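Local coordinates for polysaccharide biosynthesis protein CapD (Bacillus thuringiensis HD-771, PDB 6BWC) that probably acts on UDP-N-acetylglucosamine as an NADP-dependent enzyme of the short-chain dehydrogenase type in the biosynthesis of CMP-pseudaminic acid for flagellin glycosylation, at residues 183-193 against 240-251; 223-231 against 286-295. The protein carries 2 engineered substitutions. All blocks are in the same frame, centred on the assembly; numbering follows the deposited sequence.

In the fold
Interaction 1 (183-193 with 240-251) and interaction 2 (223-231 with 286-295) share no secondary-structure element; their centres are 36 Å apart and their nearest atoms about 17 Å. The first is a buried helix-helix contact whose Phe183 also reaches the uridine end of the bound nucleotide sugar. It depends mainly on interlocking aliphatic side chains, with polar groups at one end. The second, only partly buried, adds an antiparallel strand to the parallel nucleotide-binding sheet; backbone hydrogen bonds hold it, and a lysine-glutamate salt bridge lies beyond one end. The segments alternate along the chain, which therefore passes between the two regions more than once.

Interaction 1 of 2, residues 183-193 against 240-251; sequences FENQIKENQKI and SEVMIEEVTKLY. With UD1 (uridine-diphosphate-N-acetylglucosamine), chain O.
Glu184 OE2 lies 2.9 Å from Tyr251 OH and also accepts a hydrogen bond from the backbone N of Thr338. The phenol has the carbonyl O of Thr338 within reach as a second acceptor, so Thr338, the last modelled residue, joins carboxylate and hydroxyl in one cluster. Glu184 gets there with CG anti to the backbone N (chi1 177°) and an extended chain beyond, and its OE2 arrives at the edge of the Tyr251 ring, in plane. Over one face of that ring runs Lys188. Its NZ is 4.0 Å from the ring centroid, an off-centre cation-pi approach to be read with caution, because the neighbouring CE is modelled too close to the ring.

Between the polar end and the ligand, the segments 183-190 and 240-251 of helices 179-190 and 236-251 have axes 9.7 Å apart that cross at -51°. They belong to the smaller, substrate-binding part of an enzyme otherwise built on a Rossmann sheet. One knob-into-hole contact sits between them, that of Ile187 among Met243, Ile244, Val247 and Thr248. Its CG2 branch meets Val247 CG1 at 3.6 Å, while CD1 reaches past to the backbone at Ile244 CA. Next to this hole, Thr248 OG1 bonds to Ile244 O at 2.7 Å; that carbonyl also accepts from Thr248 N, the two donors coming from opposite faces of its plane.

Toward the nucleotide sugar, Ile193 CD1 is laid over the rim of one face of the Phe183 ring and touches Ile244 CD1 at 3.8 Å. Phe183 CB packs on Met243 CG at 3.7 Å. The far end of the ring contacts the base of UDP-N-acetylglucosamine, with Phe183 CZ 3.6 Å from the uracil atom O2.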
# COMPACT_ATOMS: atom_id res chain seq x y z
N PHE C 183 -11.03 -35.04 21.11
CA PHE C 183 -11.67 -36.30 21.55
C PHE C 183 -11.63 -36.49 23.07
O PHE C 183 -12.67 -36.76 23.66
CB PHE C 183 -11.05 -37.54 20.83
CG PHE C 183 -11.55 -37.79 19.40
CD1 PHE C 183 -12.45 -36.94 18.76
CD2 PHE C 183 -11.07 -38.89 18.69
CE1 PHE C 183 -12.86 -37.18 17.48
CE2 PHE C 183 -11.49 -39.13 17.38
CZ PHE C 183 -12.39 -38.27 16.77
N GLU C 184 -10.46 -36.32 23.72
CA GLU C 184 -10.39 -36.29 25.19
C GLU C 184 -11.47 -35.40 25.79
O GLU C 184 -12.16 -35.81 26.71
CB GLU C 184 -9.03 -35.78 25.68
CG GLU C 184 -8.92 -35.66 27.21
CD GLU C 184 -7.49 -35.51 27.72
OE1 GLU C 184 -6.70 -34.75 27.08
OE2 GLU C 184 -7.16 -36.14 28.76
N ASN C 185 -11.59 -34.19 25.25
CA ASN C 185 -12.42 -33.12 25.81
C ASN C 185 -13.88 -33.28 25.48
O ASN C 185 -14.76 -33.01 26.31
CB ASN C 185 -11.97 -31.74 25.29
CG ASN C 185 -11.93 -30.70 26.38
OD1 ASN C 185 -11.30 -30.90 27.43
ND2 ASN C 185 -12.59 -29.58 26.14
N GLN C 186 -14.13 -33.69 24.24
CA GLN C 186 -15.45 -34.13 23.84
C GLN C 186 -15.95 -35.24 24.77
O GLN C 186 -17.09 -35.21 25.19
CB GLN C 186 -15.44 -34.63 22.37
CG GLN C 186 -15.29 -33.54 21.32
CD GLN C 186 -15.50 -34.03 19.89
OE1 GLN C 186 -15.20 -35.17 19.55
NE2 GLN C 186 -16.01 -33.14 19.03
N ILE C 187 -15.08 -36.20 25.09
CA ILE C 187 -15.48 -37.34 25.93
C ILE C 187 -15.82 -36.85 27.33
O ILE C 187 -16.86 -37.23 27.86
CB ILE C 187 -14.40 -38.45 26.01
CG1 ILE C 187 -14.23 -39.17 24.65
CG2 ILE C 187 -14.78 -39.48 27.09
CD1 ILE C 187 -12.87 -39.81 24.40
N LYS C 188 -14.93 -36.05 27.91
CA LYS C 188 -15.15 -35.37 29.19
C LYS C 188 -16.49 -34.64 29.28
O LYS C 188 -17.27 -34.88 30.20
CB LYS C 188 -14.09 -34.29 29.42
CG LYS C 188 -12.78 -34.76 30.02
CD LYS C 188 -12.04 -33.58 30.67
CE LYS C 188 -10.86 -34.08 31.46
NZ LYS C 188 -10.26 -33.12 32.42
N GLU C 189 -16.73 -33.76 28.31
CA GLU C 189 -17.70 -32.67 28.45
C GLU C 189 -19.09 -32.92 27.82
O GLU C 189 -20.10 -32.41 28.31
CB GLU C 189 -17.10 -31.37 27.90
CG GLU C 189 -17.37 -30.14 28.77
CD GLU C 189 -16.65 -30.16 30.12
OE1 GLU C 189 -16.99 -29.31 30.98
OE2 GLU C 189 -15.74 -31.00 30.34
N ASN C 190 -19.14 -33.68 26.73
CA ASN C 190 -20.40 -34.09 26.12
C ASN C 190 -20.60 -35.62 26.02
O ASN C 190 -21.66 -36.06 25.61
CB ASN C 190 -20.54 -33.42 24.74
CG ASN C 190 -20.33 -31.90 24.80
OD1 ASN C 190 -21.16 -31.17 25.32
ND2 ASN C 190 -19.21 -31.43 24.26
N GLN C 191 -19.60 -36.41 26.44
CA GLN C 191 -19.67 -37.89 26.42
C GLN C 191 -20.06 -38.48 25.05
O GLN C 191 -20.90 -39.37 24.95
CB GLN C 191 -20.58 -38.42 27.54
CG GLN C 191 -20.23 -37.91 28.93
CD GLN C 191 -20.70 -36.48 29.19
OE1 GLN C 191 -19.95 -35.64 29.70
NE2 GLN C 191 -21.95 -36.19 28.82
N LYS C 192 -19.42 -37.95 24.01
CA LYS C 192 -19.60 -38.41 22.64
C LYS C 192 -18.55 -37.76 21.76
O LYS C 192 -18.31 -36.56 21.89
CB LYS C 192 -21.00 -38.06 22.10
CG LYS C 192 -21.44 -36.60 22.20
CD LYS C 192 -22.38 -36.20 21.06
CE LYS C 192 -23.75 -36.87 21.16
NZ LYS C 192 -24.49 -36.81 19.86
N ILE C 193 -17.90 -38.52 20.89
CA ILE C 193 -16.93 -37.92 19.95
C ILE C 193 -17.58 -37.65 18.59
O ILE C 193 -18.61 -38.24 18.24
CB ILE C 193 -15.60 -38.72 19.79
CG1 ILE C 193 -15.85 -40.20 19.48
CG2 ILE C 193 -14.73 -38.57 21.04
CD1 ILE C 193 -14.65 -40.90 18.88
N SER C 240 -9.87 -43.54 17.44
CA SER C 240 -11.12 -43.18 18.08
C SER C 240 -11.39 -44.18 19.20
O SER C 240 -11.70 -43.77 20.32
CB SER C 240 -12.27 -43.12 17.09
OG SER C 240 -12.33 -44.28 16.30
N GLU C 241 -11.23 -45.47 18.91
CA GLU C 241 -11.35 -46.55 19.92
C GLU C 241 -10.40 -46.34 21.15
O GLU C 241 -10.88 -46.19 22.30
CB GLU C 241 -11.13 -47.94 19.26
CG GLU C 241 -12.27 -48.38 18.34
CD GLU C 241 -12.07 -49.75 17.70
OE1 GLU C 241 -11.10 -50.45 18.04
OE2 GLU C 241 -12.91 -50.13 16.86
N VAL C 242 -9.08 -46.31 20.90
CA VAL C 242 -8.08 -46.11 21.96
C VAL C 242 -8.44 -44.91 22.83
O VAL C 242 -8.39 -45.00 24.06
CB VAL C 242 -6.64 -45.96 21.40
CG1 VAL C 242 -5.68 -45.41 22.45
CG2 VAL C 242 -6.10 -47.30 20.91
N MET C 243 -8.82 -43.80 22.20
CA MET C 243 -9.07 -42.54 22.91
C MET C 243 -10.22 -42.66 23.92
O MET C 243 -10.10 -42.17 25.04
CB MET C 243 -9.31 -41.40 21.91
CG MET C 243 -8.83 -40.04 22.38
SD MET C 243 -7.03 -39.87 22.35
CE MET C 243 -6.70 -39.79 24.09
N ILE C 244 -11.30 -43.33 23.51
CA ILE C 244 -12.48 -43.52 24.37
C ILE C 244 -12.17 -44.44 25.52
O ILE C 244 -12.54 -44.17 26.66
CB ILE C 244 -13.66 -44.10 23.57
CG1 ILE C 244 -14.17 -43.05 22.59
CG2 ILE C 244 -14.79 -44.55 24.49
CD1 ILE C 244 -15.02 -43.63 21.48
N GLU C 245 -11.49 -45.55 25.23
CA GLU C 245 -11.03 -46.44 26.29
C GLU C 245 -10.28 -45.69 27.39
O GLU C 245 -10.74 -45.67 28.54
CB GLU C 245 -10.14 -47.55 25.72
CG GLU C 245 -10.94 -48.68 25.07
CD GLU C 245 -10.38 -49.16 23.73
OE1 GLU C 245 -9.15 -49.33 23.60
OE2 GLU C 245 -11.20 -49.40 22.81
N GLU C 246 -9.19 -45.03 27.01
CA GLU C 246 -8.24 -44.44 27.98
C GLU C 246 -8.69 -43.16 28.65
O GLU C 246 -8.22 -42.84 29.75
CB GLU C 246 -6.86 -44.20 27.34
CG GLU C 246 -5.75 -45.07 27.91
CD GLU C 246 -5.67 -46.42 27.25
OE1 GLU C 246 -5.35 -46.46 26.03
OE2 GLU C 246 -5.91 -47.43 27.93
N VAL C 247 -9.56 -42.39 28.01
CA VAL C 247 -10.06 -41.16 28.62
C VAL C 247 -11.12 -41.52 29.63
O VAL C 247 -11.28 -40.84 30.64
CB VAL C 247 -10.61 -40.19 27.56
CG1 VAL C 247 -11.35 -39.03 28.20
CG2 VAL C 247 -9.47 -39.67 26.69
N THR C 248 -11.84 -42.60 29.35
CA THR C 248 -12.78 -43.18 30.29
C THR C 248 -12.04 -43.80 31.47
O THR C 248 -12.45 -43.61 32.62
CB THR C 248 -13.67 -44.23 29.58
OG1 THR C 248 -14.42 -43.57 28.54
CG2 THR C 248 -14.64 -44.93 30.55
N LYS C 249 -10.97 -44.54 31.20
CA LYS C 249 -10.26 -45.19 32.29
C LYS C 249 -9.84 -44.13 33.32
O LYS C 249 -10.17 -44.26 34.49
CB LYS C 249 -9.07 -46.04 31.81
CG LYS C 249 -8.75 -47.18 32.77
CD LYS C 249 -7.29 -47.64 32.72
CE LYS C 249 -6.95 -48.60 33.87
NZ LYS C 249 -7.10 -48.03 35.24
N LEU C 250 -9.19 -43.05 32.86
CA LEU C 250 -8.78 -41.93 33.74
C LEU C 250 -9.93 -41.29 34.52
O LEU C 250 -10.01 -41.44 35.73
CB LEU C 250 -8.03 -40.83 32.97
CG LEU C 250 -6.51 -40.88 32.79
CD1 LEU C 250 -6.05 -39.54 32.23
CD2 LEU C 250 -5.79 -41.21 34.10
N TYR C 251 -10.82 -40.59 33.83
CA TYR C 251 -11.87 -39.80 34.50
C TYR C 251 -13.01 -40.70 35.06
O TYR C 251 -13.88 -40.22 35.80
CB TYR C 251 -12.35 -38.66 33.58
CG TYR C 251 -11.18 -37.83 33.02
CD1 TYR C 251 -10.31 -37.15 33.88
CD2 TYR C 251 -10.92 -37.79 31.65
CE1 TYR C 251 -9.23 -36.43 33.39
CE2 TYR C 251 -9.84 -37.07 31.14
CZ TYR C 251 -8.98 -36.40 32.01
OH TYR C 251 -7.91 -35.67 31.49
C1' UD1 O . -2.91 -31.78 10.81
C2' UD1 O . -2.45 -30.34 10.71
C3' UD1 O . -2.14 -29.94 9.27
C4' UD1 O . -1.24 -30.96 8.57
C5' UD1 O . -1.62 -32.42 8.91
C6' UD1 O . -0.49 -33.36 8.48
C7' UD1 O . -3.58 -29.18 12.56
C8' UD1 O . -4.84 -28.44 12.97
N2' UD1 O . -3.45 -29.44 11.26
O1' UD1 O . -4.06 -31.98 10.00
O3' UD1 O . -1.54 -28.63 9.27
O4' UD1 O . -1.28 -30.79 7.17
O5' UD1 O . -1.90 -32.61 10.31
O6' UD1 O . -0.99 -34.59 7.95
O7' UD1 O . -2.78 -29.54 13.42
N1 UD1 O . -11.19 -35.66 12.86
C2 UD1 O . -12.37 -36.20 13.44
N3 UD1 O . -13.20 -35.40 14.13
C4 UD1 O . -12.94 -34.08 14.28
C5 UD1 O . -11.80 -33.53 13.76
C6 UD1 O . -10.92 -34.34 13.06
O2 UD1 O . -12.68 -37.40 13.31
O4 UD1 O . -13.71 -33.35 14.93
C1B UD1 O . -10.26 -36.51 12.08
C2B UD1 O . -9.81 -35.92 10.74
O2' UD1 O . -10.70 -36.24 9.68
C3B UD1 O . -8.41 -36.49 10.54
C4B UD1 O . -7.93 -36.65 11.97
O4B UD1 O . -9.07 -36.66 12.82
O3B UD1 O . -8.37 -37.77 9.91
C5B UD1 O . -6.98 -35.55 12.41
O5B UD1 O . -7.57 -34.24 12.42
PA UD1 O . -6.61 -33.08 12.98
O1A UD1 O . -7.35 -31.79 13.26
O2A UD1 O . -5.70 -33.60 14.09
O3A UD1 O . -5.45 -32.88 11.88
PB UD1 O . -5.34 -32.97 10.27
O1B UD1 O . -6.51 -32.25 9.63
O2B UD1 O . -5.01 -34.35 9.73

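Interaction 2 of 2, residues 223-231 against 286-295; sequences GGETFILKM and ELPDMFIIPS
Lys230 starts with CG opposite its carbonyl carbon (chi1 -46°), and bends at the three following torsions carry its amine across Phe291 to Glu286. These residues lie at one end of an antiparallel strand pair, 226-229 with 290-293. The pair extends a Rossmann-type sheet: strand 226-229 runs parallel to 163-169 on its other flank, and 290-293 reverses the direction.

Lys230 NZ forms a salt bridge with Glu286 OE2 at 2.7 Å, the two side chains meeting at about a right angle. On the way its CD passes Phe291 CE2 at 3.7 Å, and NZ stands off-centre above the ring in a cation-pi contact; the ring of Tyr314 meets Phe291 edge-to-face. The lysine is also anchored through its backbone, as Lys230 N bonds to Asp289 O at 3.1 Å.

Within the strands, Thr226 with Ile293 and Ile228 with Phe291 are the hydrogen-bonded pairs, each with reciprocal N-H to O bonds. The bond from Phe291 N to Ile228 O, at 2.7 Å, arrives almost in line with the carbonyl. On the face shared by these four residues, Ile228 CD1 abuts Ile293 CD1 at 3.6 Å.

Phe227, Leu229, Met290 and Ile292 occupy the other face, where Ala217 of helix 207-220 packs on Phe227 and Leu213 on Leu229 and Met290. Met290 swings its chain directly away from its own backbone N (chi1 179°), which brings SD to the edge of the Phe227 ring in a Met-aromatic contact, 4.8 Å from the centroid. Ile292 lies alongside the same phenylalanine, pointing the same way. Near the start of strand 226-229, a water sits 2.7 Å from Thr226 OG1 and 3.0 Å from Gly224 O.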
# COMPACT_ATOMS: atom_id res chain seq x y z
N GLY C 223 20.95 -26.04 1.75
CA GLY C 223 20.02 -25.01 1.26
C GLY C 223 19.26 -25.45 0.03
O GLY C 223 19.86 -25.88 -0.94
N GLY C 224 17.94 -25.33 0.09
CA GLY C 224 17.05 -25.76 -0.98
C GLY C 224 16.55 -27.18 -0.83
O GLY C 224 15.77 -27.65 -1.68
N GLU C 225 16.98 -27.87 0.22
CA GLU C 225 16.56 -29.26 0.44
C GLU C 225 15.29 -29.30 1.24
O GLU C 225 14.82 -28.26 1.73
CB GLU C 225 17.66 -30.12 1.08
CG GLU C 225 18.34 -29.58 2.30
CD GLU C 225 19.85 -29.66 2.18
OE1 GLU C 225 20.50 -28.61 2.32
OE2 GLU C 225 20.39 -30.77 1.91
N THR C 226 14.72 -30.50 1.31
CA THR C 226 13.49 -30.76 2.07
C THR C 226 13.68 -32.02 2.91
O THR C 226 13.83 -33.10 2.36
CB THR C 226 12.26 -30.87 1.11
OG1 THR C 226 12.09 -29.63 0.41
CG2 THR C 226 10.97 -31.19 1.89
N PHE C 227 13.69 -31.88 4.23
CA PHE C 227 13.78 -33.04 5.12
C PHE C 227 12.40 -33.62 5.53
O PHE C 227 11.52 -32.88 5.96
CB PHE C 227 14.55 -32.65 6.39
CG PHE C 227 15.97 -32.24 6.14
CD1 PHE C 227 16.28 -30.94 5.82
CD2 PHE C 227 17.00 -33.15 6.26
CE1 PHE C 227 17.61 -30.56 5.62
CE2 PHE C 227 18.31 -32.79 6.04
CZ PHE C 227 18.62 -31.48 5.73
N ILE C 228 12.21 -34.94 5.38
CA ILE C 228 11.00 -35.63 5.88
C ILE C 228 11.38 -36.86 6.71
O ILE C 228 12.26 -37.63 6.35
CB ILE C 228 10.05 -36.11 4.76
CG1 ILE C 228 9.90 -35.06 3.66
CG2 ILE C 228 8.68 -36.50 5.35
CD1 ILE C 228 10.84 -35.28 2.50
N LEU C 229 10.64 -37.04 7.79
CA LEU C 229 10.96 -38.02 8.80
C LEU C 229 10.20 -39.29 8.49
O LEU C 229 9.07 -39.21 8.02
CB LEU C 229 10.54 -37.47 10.16
CG LEU C 229 11.19 -38.05 11.40
CD1 LEU C 229 12.71 -37.78 11.46
CD2 LEU C 229 10.49 -37.48 12.64
N LYS C 230 10.81 -40.45 8.73
CA LYS C 230 10.11 -41.72 8.54
C LYS C 230 9.13 -41.77 9.69
O LYS C 230 9.54 -41.76 10.85
CB LYS C 230 11.02 -42.95 8.60
CG LYS C 230 12.32 -42.87 7.82
CD LYS C 230 12.45 -43.90 6.71
CE LYS C 230 13.89 -44.37 6.60
NZ LYS C 230 14.32 -44.72 5.23
N MET C 231 7.84 -41.77 9.40
CA MET C 231 6.84 -41.70 10.44
C MET C 231 5.88 -42.87 10.35
O MET C 231 5.63 -43.41 9.29
CB MET C 231 6.06 -40.39 10.36
CG MET C 231 6.90 -39.12 10.54
SD MET C 231 6.42 -37.80 9.40
CE MET C 231 4.76 -37.65 9.96
N GLU C 286 17.83 -41.38 1.15
CA GLU C 286 17.45 -42.01 2.42
C GLU C 286 18.59 -41.96 3.40
O GLU C 286 19.73 -42.25 3.04
CB GLU C 286 17.09 -43.48 2.24
CG GLU C 286 15.64 -43.70 1.92
CD GLU C 286 15.23 -45.15 2.02
OE1 GLU C 286 14.53 -45.67 1.11
OE2 GLU C 286 15.58 -45.76 3.05
N LEU C 287 18.26 -41.58 4.63
CA LEU C 287 19.10 -41.78 5.81
C LEU C 287 18.34 -42.79 6.68
O LEU C 287 17.16 -43.10 6.40
CB LEU C 287 19.31 -40.45 6.57
CG LEU C 287 20.23 -39.38 5.95
CD1 LEU C 287 20.02 -38.04 6.64
CD2 LEU C 287 21.70 -39.78 6.01
N PRO C 288 19.01 -43.32 7.72
CA PRO C 288 18.32 -44.18 8.66
C PRO C 288 16.87 -43.74 8.98
O PRO C 288 15.93 -44.47 8.68
CB PRO C 288 19.23 -44.13 9.91
CG PRO C 288 20.56 -43.60 9.45
CD PRO C 288 20.46 -43.35 7.97
N ASP C 289 16.71 -42.54 9.53
CA ASP C 289 15.44 -42.06 10.09
C ASP C 289 14.71 -40.96 9.30
O ASP C 289 13.69 -40.44 9.75
CB ASP C 289 15.70 -41.57 11.51
CG ASP C 289 15.76 -42.71 12.51
OD1 ASP C 289 16.60 -42.62 13.44
OD2 ASP C 289 14.96 -43.68 12.38
N MET C 290 15.17 -40.68 8.08
CA MET C 290 14.88 -39.43 7.38
C MET C 290 15.11 -39.53 5.86
O MET C 290 16.02 -40.22 5.43
CB MET C 290 15.84 -38.41 7.97
CG MET C 290 15.78 -37.01 7.41
SD MET C 290 17.07 -36.08 8.23
CE MET C 290 16.36 -35.97 9.88
N PHE C 291 14.28 -38.86 5.07
CA PHE C 291 14.56 -38.64 3.63
C PHE C 291 14.97 -37.20 3.42
O PHE C 291 14.51 -36.32 4.13
CB PHE C 291 13.36 -38.91 2.72
CG PHE C 291 12.77 -40.29 2.84
CD1 PHE C 291 13.17 -41.32 1.99
CD2 PHE C 291 11.75 -40.56 3.77
CE1 PHE C 291 12.59 -42.58 2.07
CE2 PHE C 291 11.18 -41.82 3.86
CZ PHE C 291 11.60 -42.83 3.02
N ILE C 292 15.84 -36.98 2.44
CA ILE C 292 16.26 -35.66 2.02
C ILE C 292 15.94 -35.55 0.53
O ILE C 292 16.50 -36.29 -0.26
CB ILE C 292 17.77 -35.44 2.25
CG1 ILE C 292 18.08 -35.57 3.75
CG2 ILE C 292 18.23 -34.07 1.71
CD1 ILE C 292 19.53 -35.43 4.17
N ILE C 293 15.02 -34.66 0.17
CA ILE C 293 14.76 -34.34 -1.23
C ILE C 293 15.61 -33.12 -1.54
O ILE C 293 15.52 -32.13 -0.84
CB ILE C 293 13.27 -34.02 -1.51
CG1 ILE C 293 12.34 -35.08 -0.88
CG2 ILE C 293 13.02 -33.93 -3.01
CD1 ILE C 293 10.86 -34.80 -1.11
N PRO C 294 16.44 -33.18 -2.58
CA PRO C 294 17.14 -31.97 -3.01
C PRO C 294 16.27 -30.95 -3.80
O PRO C 294 15.07 -31.17 -4.04
CB PRO C 294 18.25 -32.53 -3.92
CG PRO C 294 17.63 -33.76 -4.49
CD PRO C 294 16.96 -34.36 -3.29
N SER C 295 16.91 -29.86 -4.21
CA SER C 295 16.26 -28.79 -4.94
C SER C 295 15.85 -29.22 -6.35
O SER C 295 16.70 -29.65 -7.13
CB SER C 295 17.20 -27.60 -5.05
OG SER C 295 16.52 -26.46 -5.52
O HOH W 1 13.57 -29.67 -1.86